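Local coordinates for protein diffuse adherence adhesin (Escherichia coli, PDB 4MEE) that mediates bacterial attachment to human and other mammalian cells, this piece being the C-terminal transport unit of the autotransporter, with its outer-membrane beta barrel, at residues 235-240 / 266-271. Residues are numbered along the deposited sequence; the frame is centred on the assembly and turned at random.
Sequences GIMGGY and GVYGTW
Met237 N donates to Gly266 O at 2.9 Å, a nearly straight bond in which the donor stands above the carbonyl plane. Gly266 N returns a bond to Met237 O, and two residues along, Gly235 and Tyr268 make a second reciprocal pair: Gly235 N reaches Tyr268 O at 3.3 Å, while the bond from Tyr268 N to Gly235 O is weak. Between these two hydrogen-bonded pairs sits the non-hydrogen-bonded pair Ile236 and Val267, whose side chains share the outer, probably lipid-facing side and meet only loosely, CG2 of Ile236 lying 4.4 Å from CG1 of Val267.

The face bearing Met237 and Tyr268 lines the barrel interior. CG of Tyr268 sits between the backbone N and the carbonyl carbon (chi1 61°), which carries the ring across to the neighbouring strand, where it lies over Gly235, whose CA makes a CH-pi contact 4.0 Å from the ring centroid. Met237 takes the ring's edge: its CG lies near the ring plane, 3.7 Å from CD2 of Tyr268, the sulfur makes a Met-aromatic contact, and the methyl CE ends 3.5 Å from CB of Tyr268. At its far end the ring's hydroxyl is hydrogen-bonded to Trp189 NE1, on strand 188-200.

Strands 230-249 and 255-272 form an antiparallel hairpin of the barrel wall, flanked by 206-226, which pairs with Ile236, and by 280-298, whose Trp286 touches both Met237 and Tyr268.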
loop_
_atom_site.group_PDB
_atom_site.type_symbol
_atom_site.label_atom_id
_atom_site.label_comp_id
_atom_site.label_asym_id
_atom_site.label_seq_id
_atom_site.Cartn_x
_atom_site.Cartn_y
_atom_site.Cartn_z
ATOM N N GLY A 235 -17.624 6.506 -3.502
ATOM C CA GLY A 235 -16.896 6.965 -4.665
ATOM C C GLY A 235 -16.352 5.804 -5.436
ATOM O O GLY A 235 -16.643 4.670 -5.109
ATOM N N ILE A 236 -15.580 6.084 -6.471
ATOM C CA ILE A 236 -14.948 5.015 -7.204
ATOM C C ILE A 236 -13.514 5.345 -7.556
ATOM O O ILE A 236 -13.167 6.498 -7.748
ATOM C CB ILE A 236 -15.741 4.644 -8.447
ATOM C CG1 ILE A 236 -15.511 5.630 -9.564
ATOM C CG2 ILE A 236 -17.218 4.749 -8.174
ATOM C CD1 ILE A 236 -16.773 5.766 -10.352
ATOM N N MET A 237 -12.685 4.312 -7.642
ATOM C CA MET A 237 -11.256 4.475 -7.839
ATOM C C MET A 237 -10.738 3.528 -8.882
ATOM O O MET A 237 -11.338 2.510 -9.114
ATOM C CB MET A 237 -10.552 4.141 -6.562
ATOM C CG MET A 237 -11.223 3.044 -5.804
ATOM S SD MET A 237 -10.053 2.681 -4.506
ATOM C CE MET A 237 -11.147 1.856 -3.379
ATOM N N GLY A 238 -9.598 3.851 -9.475
ATOM C CA GLY A 238 -8.972 2.973 -10.456
ATOM C C GLY A 238 -7.505 3.316 -10.508
ATOM O O GLY A 238 -7.138 4.376 -10.061
ATOM N N GLY A 239 -6.654 2.442 -11.032
ATOM C CA GLY A 239 -5.226 2.759 -11.069
ATOM C C GLY A 239 -4.437 1.926 -12.049
ATOM O O GLY A 239 -4.943 0.962 -12.569
ATOM N N TYR A 240 -3.205 2.323 -12.320
ATOM C CA TYR A 240 -2.320 1.543 -13.148
ATOM C C TYR A 240 -0.982 1.596 -12.471
ATOM O O TYR A 240 -0.571 2.651 -12.057
ATOM C CB TYR A 240 -2.183 2.169 -14.524
ATOM C CG TYR A 240 -0.932 1.754 -15.211
ATOM C CD1 TYR A 240 -0.805 0.487 -15.713
ATOM C CD2 TYR A 240 0.124 2.616 -15.335
ATOM C CE1 TYR A 240 0.331 0.090 -16.321
ATOM C CE2 TYR A 240 1.266 2.227 -15.941
ATOM C CZ TYR A 240 1.351 0.960 -16.432
ATOM O OH TYR A 240 2.477 0.550 -17.045
ATOM N N GLY A 266 -12.333 -0.194 -8.497
ATOM C CA GLY A 266 -13.127 -0.540 -7.346
ATOM C C GLY A 266 -13.865 0.640 -6.797
ATOM O O GLY A 266 -13.906 1.686 -7.419
ATOM N N VAL A 267 -14.447 0.454 -5.624
ATOM C CA VAL A 267 -15.239 1.464 -4.983
ATOM C C VAL A 267 -14.814 1.581 -3.547
ATOM O O VAL A 267 -14.382 0.603 -2.952
ATOM C CB VAL A 267 -16.681 1.012 -4.952
ATOM C CG1 VAL A 267 -17.127 0.728 -6.361
ATOM C CG2 VAL A 267 -16.783 -0.246 -4.119
ATOM N N TYR A 268 -14.951 2.772 -2.979
ATOM C CA TYR A 268 -14.589 3.003 -1.587
ATOM C C TYR A 268 -15.684 3.701 -0.807
ATOM O O TYR A 268 -16.601 4.244 -1.389
ATOM C CB TYR A 268 -13.310 3.808 -1.504
ATOM C CG TYR A 268 -13.382 5.147 -2.130
ATOM C CD1 TYR A 268 -14.041 6.185 -1.508
ATOM C CD2 TYR A 268 -12.766 5.386 -3.332
ATOM C CE1 TYR A 268 -14.094 7.429 -2.078
ATOM C CE2 TYR A 268 -12.810 6.623 -3.905
ATOM C CZ TYR A 268 -13.477 7.639 -3.279
ATOM O OH TYR A 268 -13.513 8.869 -3.863
ATOM N N GLY A 269 -15.573 3.685 0.515
ATOM C CA GLY A 269 -16.580 4.287 1.377
ATOM C C GLY A 269 -15.961 5.037 2.537
ATOM O O GLY A 269 -14.884 4.693 2.994
ATOM N N THR A 270 -16.645 6.068 3.014
ATOM C CA THR A 270 -16.151 6.874 4.099
ATOM C C THR A 270 -17.250 7.239 5.070
ATOM O O THR A 270 -18.367 7.450 4.656
ATOM C CB THR A 270 -15.679 8.190 3.539
ATOM O OG1 THR A 270 -14.263 8.138 3.375
ATOM C CG2 THR A 270 -16.032 9.260 4.487
ATOM N N TRP A 271 -16.944 7.339 6.361
ATOM C CA TRP A 271 -17.958 7.731 7.335
ATOM C C TRP A 271 -17.388 8.585 8.429
ATOM O O TRP A 271 -16.365 8.236 8.959
ATOM C CB TRP A 271 -18.493 6.502 8.028
ATOM C CG TRP A 271 -19.446 6.810 9.091
ATOM C CD1 TRP A 271 -20.699 7.276 8.925
ATOM C CD2 TRP A 271 -19.264 6.641 10.493
ATOM N NE1 TRP A 271 -21.316 7.418 10.127
ATOM C CE2 TRP A 271 -20.454 7.034 11.110
ATOM C CE3 TRP A 271 -18.217 6.196 11.284
ATOM C CZ2 TRP A 271 -20.625 7.001 12.468
ATOM C CZ3 TRP A 271 -18.385 6.167 12.634
ATOM C CH2 TRP A 271 -19.582 6.566 13.217
#